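PDB 6M6S: dicer Related Helicase from Caenorhabditis elegans, which probably hydrolyses ATP as an RNA helicase of the RIG-I-like receptor family, and through the C-terminal domain described here binds 5'-triphosphate double-stranded RNA. Local coordinates for residues N7-L12 against K23-K28; C14-K19 against F70-D75; S40-L45 against S65-F70; L90-L95 against A109-V114. All blocks are in the same frame, centred on the assembly; numbering follows the deposited sequence.

Contact 1. Residues N7-L12 against K23-K28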
# COMPACT_ATOMS: atom_id res chain seq x y z
N ASN B 7 1.55 -5.14 -21.03
CA ASN B 7 0.38 -4.24 -20.95
C ASN B 7 -0.89 -4.86 -20.45
O ASN B 7 -1.94 -4.75 -21.10
CB ASN B 7 0.10 -3.58 -22.30
CG ASN B 7 1.04 -2.44 -22.59
OD1 ASN B 7 1.72 -2.43 -23.61
ND2 ASN B 7 1.08 -1.45 -21.70
N LYS B 8 -0.84 -5.46 -19.27
CA LYS B 8 -2.01 -6.14 -18.73
C LYS B 8 -3.14 -5.22 -18.29
O LYS B 8 -2.91 -4.12 -17.76
CB LYS B 8 -1.58 -6.97 -17.55
CG LYS B 8 -0.50 -7.98 -17.96
CD LYS B 8 -0.08 -8.88 -16.79
CE LYS B 8 0.97 -9.91 -17.23
NZ LYS B 8 1.78 -10.45 -16.09
N ILE B 9 -4.37 -5.70 -18.47
CA ILE B 9 -5.51 -5.00 -17.95
C ILE B 9 -5.81 -5.50 -16.55
O ILE B 9 -5.71 -6.72 -16.25
CB ILE B 9 -6.71 -5.20 -18.86
CG1 ILE B 9 -6.37 -4.57 -20.21
CG2 ILE B 9 -7.98 -4.62 -18.22
CD1 ILE B 9 -7.45 -4.67 -21.24
N TYR B 10 -6.11 -4.57 -15.64
CA TYR B 10 -6.45 -4.91 -14.29
C TYR B 10 -7.87 -4.56 -13.99
O TYR B 10 -8.41 -3.58 -14.52
CB TYR B 10 -5.54 -4.13 -13.29
CG TYR B 10 -4.13 -4.68 -13.25
CD1 TYR B 10 -3.24 -4.45 -14.28
CD2 TYR B 10 -3.71 -5.42 -12.17
CE1 TYR B 10 -1.95 -4.95 -14.28
CE2 TYR B 10 -2.41 -5.94 -12.16
CZ TYR B 10 -1.55 -5.67 -13.19
OH TYR B 10 -0.27 -6.16 -13.17
N LYS B 11 -8.48 -5.35 -13.10
CA LYS B 11 -9.77 -4.98 -12.55
C LYS B 11 -9.55 -4.14 -11.30
O LYS B 11 -8.68 -4.47 -10.47
CB LYS B 11 -10.50 -6.24 -12.16
CG LYS B 11 -11.04 -6.97 -13.36
CD LYS B 11 -11.83 -8.19 -12.93
CE LYS B 11 -11.92 -9.18 -14.10
NZ LYS B 11 -12.47 -10.48 -13.61
N LEU B 12 -10.30 -3.06 -11.11
CA LEU B 12 -10.23 -2.28 -9.87
C LEU B 12 -11.41 -2.66 -9.00
O LEU B 12 -12.59 -2.46 -9.42
CB LEU B 12 -10.33 -0.78 -10.17
CG LEU B 12 -9.00 -0.12 -10.59
CD1 LEU B 12 -8.32 -0.79 -11.76
CD2 LEU B 12 -9.18 1.40 -10.84
N LYS B 23 -12.35 -1.24 -15.20
CA LYS B 23 -11.05 -1.74 -15.67
C LYS B 23 -10.04 -0.60 -15.65
O LYS B 23 -10.37 0.58 -15.79
CB LYS B 23 -11.18 -2.24 -17.11
CG LYS B 23 -12.09 -3.44 -17.26
CD LYS B 23 -11.63 -4.64 -16.42
CE LYS B 23 -12.46 -5.91 -16.82
NZ LYS B 23 -13.91 -5.61 -16.64
N SER B 24 -8.77 -0.97 -15.51
CA SER B 24 -7.68 0.00 -15.43
C SER B 24 -7.57 0.93 -16.65
O SER B 24 -7.07 2.05 -16.51
CB SER B 24 -6.35 -0.81 -15.33
OG SER B 24 -6.26 -1.77 -16.41
N ILE B 25 -8.02 0.48 -17.82
CA ILE B 25 -7.89 1.27 -19.04
C ILE B 25 -8.75 2.55 -18.95
O ILE B 25 -8.58 3.43 -19.79
CB ILE B 25 -8.22 0.45 -20.29
CG1 ILE B 25 -9.72 0.06 -20.28
CG2 ILE B 25 -7.25 -0.75 -20.42
CD1 ILE B 25 -10.14 -0.73 -21.51
N TYR B 26 -9.64 2.64 -17.97
CA TYR B 26 -10.52 3.83 -17.87
C TYR B 26 -10.00 4.88 -16.93
O TYR B 26 -10.65 5.91 -16.72
CB TYR B 26 -11.97 3.44 -17.48
CG TYR B 26 -12.61 2.63 -18.57
CD1 TYR B 26 -13.01 3.23 -19.74
CD2 TYR B 26 -12.74 1.25 -18.46
CE1 TYR B 26 -13.55 2.49 -20.75
CE2 TYR B 26 -13.28 0.49 -19.47
CZ TYR B 26 -13.68 1.12 -20.60
OH TYR B 26 -14.23 0.36 -21.61
N ILE B 27 -8.86 4.65 -16.28
CA ILE B 27 -8.36 5.64 -15.37
C ILE B 27 -7.44 6.56 -16.16
O ILE B 27 -6.56 6.09 -16.90
CB ILE B 27 -7.48 5.01 -14.29
CG1 ILE B 27 -8.29 3.97 -13.50
CG2 ILE B 27 -6.90 6.08 -13.31
CD1 ILE B 27 -9.52 4.50 -12.74
N LYS B 28 -7.65 7.87 -16.05
CA LYS B 28 -6.83 8.84 -16.81
C LYS B 28 -6.61 9.99 -15.85
O LYS B 28 -7.46 10.23 -14.95
CB LYS B 28 -7.60 9.36 -18.03
CG LYS B 28 -7.81 8.24 -19.05
CD LYS B 28 -8.98 8.54 -19.87
CE LYS B 28 -9.54 7.28 -20.47
NZ LYS B 28 -8.72 6.84 -21.60
O HOH W 1 -4.37 -1.48 -18.04

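Contact 2. Residues C14-K19 against F70-D75. With ZN (zinc ion), chain F.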
# COMPACT_ATOMS: atom_id res chain seq x y z
N CYS B 14 -13.39 -3.10 -4.95
CA CYS B 14 -13.53 -2.65 -3.56
C CYS B 14 -12.69 -3.56 -2.67
O CYS B 14 -12.87 -4.79 -2.66
CB CYS B 14 -15.00 -2.72 -3.15
SG CYS B 14 -15.23 -2.14 -1.45
N SER B 15 -11.78 -2.97 -1.90
CA SER B 15 -10.89 -3.77 -1.03
C SER B 15 -11.68 -4.42 0.09
O SER B 15 -11.26 -5.42 0.67
CB SER B 15 -9.77 -2.92 -0.44
OG SER B 15 -8.77 -2.54 -1.39
N ASN B 16 -12.81 -3.83 0.44
CA ASN B 16 -13.69 -4.34 1.49
C ASN B 16 -14.63 -5.50 1.10
O ASN B 16 -14.76 -6.48 1.86
CB ASN B 16 -14.46 -3.15 2.07
CG ASN B 16 -15.03 -3.43 3.43
OD1 ASN B 16 -14.28 -3.71 4.39
ND2 ASN B 16 -16.36 -3.39 3.54
N CYS B 17 -15.29 -5.43 -0.06
CA CYS B 17 -16.22 -6.48 -0.47
C CYS B 17 -15.92 -7.16 -1.83
O CYS B 17 -16.68 -8.03 -2.22
CB CYS B 17 -17.67 -5.96 -0.51
SG CYS B 17 -17.97 -4.80 -1.90
N SER B 18 -14.83 -6.76 -2.51
CA SER B 18 -14.45 -7.33 -3.83
C SER B 18 -15.36 -7.02 -5.00
O SER B 18 -15.26 -7.67 -6.02
CB SER B 18 -14.26 -8.86 -3.78
OG SER B 18 -13.30 -9.14 -2.78
N LYS B 19 -16.26 -6.06 -4.87
CA LYS B 19 -17.11 -5.73 -6.02
C LYS B 19 -16.28 -4.94 -7.03
O LYS B 19 -15.50 -4.05 -6.65
CB LYS B 19 -18.28 -4.90 -5.53
CG LYS B 19 -19.26 -4.50 -6.62
CD LYS B 19 -20.20 -3.47 -6.08
CE LYS B 19 -21.20 -3.11 -7.12
NZ LYS B 19 -21.70 -4.37 -7.74
N PHE B 70 -21.30 0.70 -4.05
CA PHE B 70 -22.74 0.39 -4.15
C PHE B 70 -23.13 -0.79 -3.25
O PHE B 70 -24.23 -0.79 -2.67
CB PHE B 70 -23.18 0.07 -5.60
CG PHE B 70 -24.69 -0.08 -5.77
CD1 PHE B 70 -25.51 1.05 -5.90
CD2 PHE B 70 -25.29 -1.34 -5.81
CE1 PHE B 70 -26.89 0.93 -6.06
CE2 PHE B 70 -26.69 -1.48 -5.97
CZ PHE B 70 -27.49 -0.34 -6.09
N HIS B 71 -22.24 -1.76 -3.12
CA HIS B 71 -22.56 -2.99 -2.43
C HIS B 71 -22.43 -2.89 -0.91
O HIS B 71 -23.37 -3.26 -0.17
CB HIS B 71 -21.63 -4.13 -2.90
CG HIS B 71 -22.06 -5.47 -2.41
ND1 HIS B 71 -21.29 -6.23 -1.55
CD2 HIS B 71 -23.20 -6.17 -2.61
CE1 HIS B 71 -21.94 -7.35 -1.26
NE2 HIS B 71 -23.09 -7.33 -1.90
N CYS B 72 -21.28 -2.43 -0.45
CA CYS B 72 -20.96 -2.44 0.97
C CYS B 72 -20.97 -1.05 1.61
O CYS B 72 -20.96 -0.93 2.85
CB CYS B 72 -19.63 -3.14 1.25
SG CYS B 72 -18.17 -2.18 0.87
N LYS B 73 -21.09 -0.01 0.76
CA LYS B 73 -21.23 1.38 1.22
C LYS B 73 -19.95 1.93 1.89
O LYS B 73 -19.98 3.01 2.50
CB LYS B 73 -22.45 1.59 2.13
CG LYS B 73 -23.74 1.67 1.27
CD LYS B 73 -24.19 0.25 1.09
CE LYS B 73 -25.42 0.10 0.24
NZ LYS B 73 -25.67 -1.35 0.03
N LEU B 74 -18.83 1.21 1.75
CA LEU B 74 -17.60 1.81 2.25
C LEU B 74 -17.30 3.04 1.42
O LEU B 74 -17.52 3.05 0.18
CB LEU B 74 -16.43 0.82 2.11
CG LEU B 74 -15.33 1.27 3.12
CD1 LEU B 74 -14.55 0.18 3.66
CD2 LEU B 74 -14.38 1.97 2.34
N ASP B 75 -16.82 4.10 2.07
CA ASP B 75 -16.35 5.23 1.28
C ASP B 75 -15.16 4.86 0.40
O ASP B 75 -14.13 4.33 0.87
CB ASP B 75 -15.93 6.37 2.18
CG ASP B 75 -15.69 7.63 1.38
OD1 ASP B 75 -14.58 7.72 0.76
OD2 ASP B 75 -16.60 8.51 1.33
ZN ZN F . -17.58 -2.69 -1.29

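Contact 3. Residues S40-L45 against S65-F70. With ZN (zinc ion), chain F.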
# COMPACT_ATOMS: atom_id res chain seq x y z
N SER B 40 -20.07 3.73 -17.32
CA SER B 40 -20.81 2.70 -16.55
C SER B 40 -20.51 2.68 -15.09
O SER B 40 -21.24 2.02 -14.34
CB SER B 40 -20.48 1.29 -17.09
OG SER B 40 -20.87 1.23 -18.43
N VAL B 41 -19.43 3.33 -14.66
CA VAL B 41 -18.96 3.17 -13.29
C VAL B 41 -20.01 3.68 -12.29
O VAL B 41 -20.08 3.20 -11.16
CB VAL B 41 -17.61 3.86 -13.08
CG1 VAL B 41 -17.79 5.34 -12.99
CG2 VAL B 41 -16.95 3.33 -11.80
N TRP B 42 -20.88 4.62 -12.74
CA TRP B 42 -21.75 5.22 -11.76
C TRP B 42 -22.77 4.20 -11.19
O TRP B 42 -23.29 4.39 -10.06
CB TRP B 42 -22.50 6.40 -12.38
CG TRP B 42 -21.64 7.63 -12.73
CD1 TRP B 42 -21.35 8.10 -13.98
CD2 TRP B 42 -21.04 8.55 -11.81
NE1 TRP B 42 -20.63 9.25 -13.91
CE2 TRP B 42 -20.43 9.58 -12.60
CE3 TRP B 42 -20.98 8.63 -10.39
CZ2 TRP B 42 -19.74 10.64 -12.03
CZ3 TRP B 42 -20.31 9.69 -9.81
CH2 TRP B 42 -19.73 10.71 -10.65
N ARG B 43 -23.07 3.12 -11.94
CA ARG B 43 -23.98 2.07 -11.48
C ARG B 43 -23.49 1.44 -10.18
O ARG B 43 -24.29 0.95 -9.37
CB ARG B 43 -24.09 0.96 -12.54
CG ARG B 43 -24.45 1.51 -13.93
CD ARG B 43 -23.89 0.60 -15.01
NE ARG B 43 -24.37 -0.77 -14.87
CZ ARG B 43 -23.74 -1.82 -15.38
NH1 ARG B 43 -22.60 -1.67 -16.05
NH2 ARG B 43 -24.25 -3.04 -15.22
N PHE B 44 -22.18 1.52 -9.99
CA PHE B 44 -21.50 0.82 -8.87
C PHE B 44 -21.13 1.74 -7.72
O PHE B 44 -20.39 1.36 -6.78
CB PHE B 44 -20.29 0.05 -9.40
CG PHE B 44 -20.64 -0.84 -10.54
CD1 PHE B 44 -21.66 -1.77 -10.39
CD2 PHE B 44 -20.05 -0.66 -11.78
CE1 PHE B 44 -22.03 -2.58 -11.46
CE2 PHE B 44 -20.42 -1.46 -12.87
CZ PHE B 44 -21.43 -2.41 -12.71
N LEU B 45 -21.63 2.97 -7.76
CA LEU B 45 -21.31 3.95 -6.74
C LEU B 45 -22.57 4.61 -6.18
O LEU B 45 -23.47 5.02 -6.95
CB LEU B 45 -20.42 5.06 -7.28
CG LEU B 45 -19.10 4.58 -7.90
CD1 LEU B 45 -18.44 5.71 -8.59
CD2 LEU B 45 -18.17 4.03 -6.75
N SER B 65 -19.24 15.59 -3.99
CA SER B 65 -19.88 14.59 -3.11
C SER B 65 -19.00 13.38 -2.81
O SER B 65 -18.15 13.02 -3.62
CB SER B 65 -21.16 14.09 -3.79
OG SER B 65 -21.86 15.19 -4.35
N ASP B 66 -19.19 12.75 -1.67
CA ASP B 66 -18.47 11.50 -1.41
C ASP B 66 -19.03 10.42 -2.32
O ASP B 66 -20.21 10.49 -2.72
CB ASP B 66 -18.65 11.07 0.05
CG ASP B 66 -17.68 11.77 0.97
OD1 ASP B 66 -16.49 11.90 0.56
OD2 ASP B 66 -18.09 12.21 2.06
N ILE B 67 -18.23 9.41 -2.69
CA ILE B 67 -18.73 8.21 -3.39
C ILE B 67 -18.52 6.97 -2.54
O ILE B 67 -17.47 6.84 -1.83
CB ILE B 67 -18.08 8.00 -4.75
CG1 ILE B 67 -16.53 8.10 -4.69
CG2 ILE B 67 -18.73 9.02 -5.78
CD1 ILE B 67 -15.87 7.69 -6.04
N LYS B 68 -19.54 6.08 -2.51
CA LYS B 68 -19.46 4.87 -1.66
C LYS B 68 -19.66 3.67 -2.52
O LYS B 68 -20.36 3.74 -3.52
CB LYS B 68 -20.62 4.85 -0.62
CG LYS B 68 -20.92 6.18 0.06
CD LYS B 68 -19.78 6.59 0.95
CE LYS B 68 -20.11 7.92 1.69
NZ LYS B 68 -19.06 8.38 2.74
N CYS B 69 -19.05 2.55 -2.14
CA CYS B 69 -19.25 1.28 -2.83
C CYS B 69 -20.74 0.99 -2.87
O CYS B 69 -21.40 1.06 -1.84
CB CYS B 69 -18.49 0.15 -2.11
SG CYS B 69 -18.84 -1.47 -2.81
N PHE B 70 -21.30 0.70 -4.05
CA PHE B 70 -22.74 0.39 -4.15
C PHE B 70 -23.13 -0.79 -3.25
O PHE B 70 -24.23 -0.79 -2.67
CB PHE B 70 -23.18 0.07 -5.60
CG PHE B 70 -24.69 -0.08 -5.77
CD1 PHE B 70 -25.51 1.05 -5.90
CD2 PHE B 70 -25.29 -1.34 -5.81
CE1 PHE B 70 -26.89 0.93 -6.06
CE2 PHE B 70 -26.69 -1.48 -5.97
CZ PHE B 70 -27.49 -0.34 -6.09
ZN ZN F . -17.58 -2.69 -1.29

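Contact 4. Residues L90-L95 against A109-V114. With nucleotides of chain D.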
# COMPACT_ATOMS: atom_id res chain seq x y z
N LEU B 90 -11.61 7.43 -7.53
CA LEU B 90 -11.48 6.34 -6.57
C LEU B 90 -10.16 6.50 -5.81
O LEU B 90 -9.13 6.80 -6.42
CB LEU B 90 -11.51 5.02 -7.29
CG LEU B 90 -12.83 4.68 -7.97
CD1 LEU B 90 -12.68 3.47 -8.92
CD2 LEU B 90 -13.87 4.40 -6.81
N SER B 91 -10.17 6.31 -4.49
CA SER B 91 -8.96 6.46 -3.67
C SER B 91 -8.15 5.15 -3.80
O SER B 91 -8.74 4.06 -3.66
CB SER B 91 -9.37 6.57 -2.21
OG SER B 91 -8.18 6.54 -1.39
N VAL B 92 -6.82 5.23 -3.99
CA VAL B 92 -6.06 3.97 -4.03
C VAL B 92 -6.18 3.19 -2.75
O VAL B 92 -6.03 1.96 -2.73
CB VAL B 92 -4.53 4.13 -4.18
CG1 VAL B 92 -4.13 4.14 -5.61
CG2 VAL B 92 -3.97 5.31 -3.36
N LYS B 93 -6.40 3.87 -1.63
CA LYS B 93 -6.57 3.16 -0.35
C LYS B 93 -7.80 2.25 -0.23
O LYS B 93 -7.85 1.42 0.65
CB LYS B 93 -6.66 4.17 0.78
CG LYS B 93 -5.46 5.05 0.90
CD LYS B 93 -5.83 6.24 1.79
CE LYS B 93 -4.63 7.16 1.97
NZ LYS B 93 -4.86 8.10 3.11
N ALA B 94 -8.81 2.41 -1.12
CA ALA B 94 -10.01 1.65 -1.04
C ALA B 94 -10.05 0.56 -2.09
O ALA B 94 -11.04 -0.19 -2.12
CB ALA B 94 -11.18 2.62 -1.36
N LEU B 95 -8.97 0.46 -2.86
CA LEU B 95 -8.92 -0.44 -4.04
C LEU B 95 -7.98 -1.63 -3.88
O LEU B 95 -6.91 -1.54 -3.25
CB LEU B 95 -8.44 0.33 -5.25
CG LEU B 95 -9.39 1.45 -5.72
CD1 LEU B 95 -8.76 2.09 -6.93
CD2 LEU B 95 -10.80 0.91 -6.03
N ALA B 109 -0.03 2.06 -2.16
CA ALA B 109 -0.11 3.18 -1.24
C ALA B 109 -0.44 4.48 -1.97
O ALA B 109 -1.15 5.31 -1.43
CB ALA B 109 1.20 3.29 -0.51
N LYS B 110 -0.00 4.61 -3.21
CA LYS B 110 -0.25 5.85 -3.96
C LYS B 110 -0.59 5.52 -5.41
O LYS B 110 -0.03 4.54 -5.91
CB LYS B 110 1.06 6.64 -4.03
CG LYS B 110 1.86 6.77 -2.72
CD LYS B 110 2.85 7.93 -2.80
CE LYS B 110 4.29 7.48 -3.06
NZ LYS B 110 5.26 8.43 -2.41
N TRP B 111 -1.43 6.35 -6.05
CA TRP B 111 -1.72 6.22 -7.49
C TRP B 111 -0.40 6.19 -8.25
O TRP B 111 -0.25 5.50 -9.26
CB TRP B 111 -2.72 7.30 -8.04
CG TRP B 111 -4.14 6.92 -7.92
CD1 TRP B 111 -5.07 7.50 -7.12
CD2 TRP B 111 -4.79 5.90 -8.63
NE1 TRP B 111 -6.28 6.85 -7.28
CE2 TRP B 111 -6.14 5.88 -8.23
CE3 TRP B 111 -4.36 4.97 -9.59
CZ2 TRP B 111 -7.06 4.98 -8.72
CZ3 TRP B 111 -5.27 4.12 -10.11
CH2 TRP B 111 -6.63 4.11 -9.65
N SER B 112 0.58 6.91 -7.75
CA SER B 112 1.90 6.89 -8.36
C SER B 112 2.61 5.53 -8.40
O SER B 112 3.38 5.26 -9.31
CB SER B 112 2.78 7.96 -7.74
OG SER B 112 2.68 7.87 -6.33
N ASP B 113 2.33 4.66 -7.41
CA ASP B 113 2.97 3.32 -7.38
C ASP B 113 2.22 2.39 -8.37
O ASP B 113 2.85 1.49 -8.93
CB ASP B 113 2.88 2.66 -6.00
CG ASP B 113 3.79 3.33 -4.97
OD1 ASP B 113 4.91 3.71 -5.33
OD2 ASP B 113 3.37 3.46 -3.80
N VAL B 114 0.96 2.68 -8.59
CA VAL B 114 0.15 1.96 -9.59
C VAL B 114 0.77 2.15 -10.98
O VAL B 114 0.92 1.18 -11.73
CB VAL B 114 -1.31 2.41 -9.57
CG1 VAL B 114 -2.11 1.71 -10.66
CG2 VAL B 114 -1.97 2.14 -8.19
P G D 4 2.76 11.36 -4.78
OP1 G D 4 3.50 10.11 -5.08
OP2 G D 4 2.15 11.62 -3.45
O5' G D 4 3.71 12.62 -5.02
C5' G D 4 4.31 12.84 -6.28
C4' G D 4 5.03 14.16 -6.29
O4' G D 4 4.10 15.27 -6.22
C3' G D 4 5.97 14.40 -5.14
O3' G D 4 7.18 13.71 -5.34
C2' G D 4 6.10 15.92 -5.15
O2' G D 4 6.87 16.32 -6.27
C1' G D 4 4.67 16.32 -5.47
N9 G D 4 3.85 16.52 -4.26
C8 G D 4 2.99 15.63 -3.64
N7 G D 4 2.44 16.15 -2.58
C5 G D 4 2.96 17.44 -2.50
C6 G D 4 2.72 18.49 -1.57
O6 G D 4 1.96 18.50 -0.58
N1 G D 4 3.50 19.62 -1.88
C2 G D 4 4.36 19.74 -2.95
N2 G D 4 5.03 20.91 -3.09
N3 G D 4 4.56 18.77 -3.82
C4 G D 4 3.84 17.67 -3.53
P C D 3 -3.13 10.46 -3.98
OP1 C D 3 -3.02 9.07 -4.51
OP2 C D 3 -3.13 10.93 -2.57
O5' C D 3 -1.90 11.22 -4.67
C5' C D 3 -1.55 11.01 -6.03
C4' C D 3 -0.66 12.09 -6.58
O4' C D 3 -1.36 13.37 -6.55
C3' C D 3 0.62 12.41 -5.83
O3' C D 3 1.65 11.43 -5.94
C2' C D 3 0.97 13.78 -6.39
O2' C D 3 1.47 13.70 -7.72
C1' C D 3 -0.42 14.42 -6.45
N1 C D 3 -0.69 15.20 -5.22
C2 C D 3 -0.18 16.50 -5.18
O2 C D 3 0.42 16.95 -6.17
N3 C D 3 -0.38 17.24 -4.06
C4 C D 3 -1.02 16.74 -3.00
N4 C D 3 -1.18 17.54 -1.93
C5 C D 3 -1.53 15.41 -3.02
C6 C D 3 -1.33 14.68 -4.13

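Contact 1. Residues N7-L12 against K23-K28
Y10 and S24 join the two segments by a pair of hydrogen bonds. The amide of Y10 donates to S24 OG, with 2.9 Å between Y10 N and S24 OG and an almost straight N-H...O angle of 174°. In return S24 N donates to Y10 O at 2.8 Å. The serine hydroxyl sits between its own backbone N and carbonyl carbon (chi1 53°), which swings it across to the Y10 amide. A water lies 3.0 Å from K8 O, to which it donates, and also hydrogen-bonds to S24 OG, so the hydroxyl is held by both the Y10 amide and this water. The carbonyl of Y10 further receives a CA-H...O contact from K23.

Apolar contacts flank this polar centre. L12 and I27 meet tip to tip, with L12 CD2 3.7 Å from I27 CD1, while CD1 of the same leucine rests against the backbone of S24. Toward the surface, the I9 and I25 side chains cross, I9 CG1 lying 3.9 Å from I25 CG2. K11 and K23 form an antiparallel non-hydrogen-bonded pair, and their aliphatic parts run side by side with K11 CG 3.9 Å from K23 CE; the ammonium group of K23 is engaged by E20.

The contact lies where strand 11-14, between strands 20-23 and 95-99 in its sheet, approaches the 3-10 turn leading into strand 27-30. L12 also packs on L95 and F97, and I27 on Y34 and V36 of strand 33-36.

Contact 2. Residues C14-K19 against F70-D75
The two loops form the zinc site of this RIG-I-type C-terminal domain, a Cys4 centre built from two CxxC motifs. C14 SG (2.4 Å), C17 SG (2.2 Å) and C72 SG (2.3 Å) bind the zinc ion, and C69, just before the second loop, completes the set.

Around the metal, N-H groups point at the sulfurs. N16 ND2 donates to C72 SG across the contact at 3.4 Å; the bond is nearly straight, at 169°, and the sulfur lies in the plane of the amide. L74 N donates to the same sulfur from within its own loop, and C17 N does so to C14 SG. Such bonds probably spread some of the negative charge of the thiolates. H71 adds a weak bond, ND1 to C17 SG at 3.6 Å, with the sulfur at the edge of the imidazole near its plane.

Carbon contacts close the rim. L74 CD1 lies against N16 CG at 3.6 Å, on the side chain that reaches C72. At the far end the K19 chain, with CG anti to the backbone N (chi1 -179°), extends across the base of H71, bringing K19 CD to 3.5 Å from H71 CB.

The first loop joins strand 11-14 to strand 20-23 and the second joins strand 61-69 to strand 75-82, so the metal ties together two antiparallel sheets. S15 hydrogen-bonds to A94 and T96, while F70 stacks on H46 of strand 45-48.

Contact 3. Residues S40-L45 against S65-F70
L45 and C69 form an antiparallel non-hydrogen-bonded pair, with CA atoms 5.2 Å apart and side chains that diverge, where the 3-10 turn that ends at R43 gives way to strand 45-48. One backbone hydrogen bond crosses directly beside this pair, from F70 N to F44 O at 3.0 Å, and the donor stands well above the carbonyl plane. A CA-H...O contact from L45 CA to K68 O (3.4 Å) supports it.

F70 turns CB toward the turn while CG, anti to the backbone N (chi1 -172°), leads the ring outward; R43 O lies over one face of it, nearest F70 CD1 at 3.7 Å. CB of the same residue presses on the F44 carbonyl, 3.3 Å from F44 O. Within the first segment, the rim atom F44 CZ sits over the centre of the R43 guanidinium, with the two planes clearly tilted.

On the inner side L45 and I67 touch obliquely through their ends, L45 CD1 to I67 CD1 at 4.1 Å, and the W42 indole adds a looser contact to I67 CG2. P88 touches all three of these side chains, and W42 also packs on N142 and L149 of helix 140-167.

C69, whose side chain points away from the turn, binds the zinc ion through SG at 2.3 Å. The chemistry is thus divided along one strand and its end: I67 faces the interior, C69 gives its side chain to the metal, and the amide of the following F70 bonds to the turn. Holding F70 N on F44 O probably helps to fix the backbone that presents C69.

Contact 4. Residues L90-L95 against A109-V114
The indole of W111 is held at its edge by L90 and on one face by V92. W111 NE1 donates to L90 O at 3.0 Å, and the acceptor lies in the ring plane, which fixes the rotation of the indole. V92 CG1 sits over the five-membered ring in a CH-pi contact, 3.5 Å from its centroid and only 8° off the normal. At the six-membered end, L95 CD1 approaches W111 CZ2 to 3.8 Å.

V92 also reaches the start of helix 111-117. Its CG2 touches A109 O at 3.4 Å, while CG1 meets V114 CG2, so one valine fills the angle between indole and helix. Segment 90-95 is itself shaped by an ST turn, in which S91 OG accepts from K93 N. Farther out, Y34 stacks on W111, and L12 and I121 also pack on it.

The helix start faces RNA. S112 OG donates to OP1 of G4 of chain D at 2.7 Å, and K110, the N-cap residue, lays its aliphatic CD near OP1 of the same nucleotide. The buried tryptophan thus probably helps to position the helix start, whose S112 bonds to the RNA backbone. The positive end of the helix dipole probably favours that phosphate and the one of C3 of chain D, whose OP1 lies close to W111 N.

Overall arrangement
From the N terminus, contact 1 comes first, closing the short excursion through strands 11-14 and 20-23 before strand 27-30. Contact 2 crosses it in sequence, since its first loop lies between the two segments of contact 1, and its second comes some fifty residues later. Contact 3 is nested within contact 2, sharing F70 with it and supplying the fourth zinc ligand. Contact 4 follows in series and ties the 85-90 to 95-99 connection to the RNA-facing helix 111-117. Packing of L12 on W111 links contacts 1 and 4, I67 on L90 links contacts 3 and 4, and S15 with A94 joins the first zinc loop to contact 4.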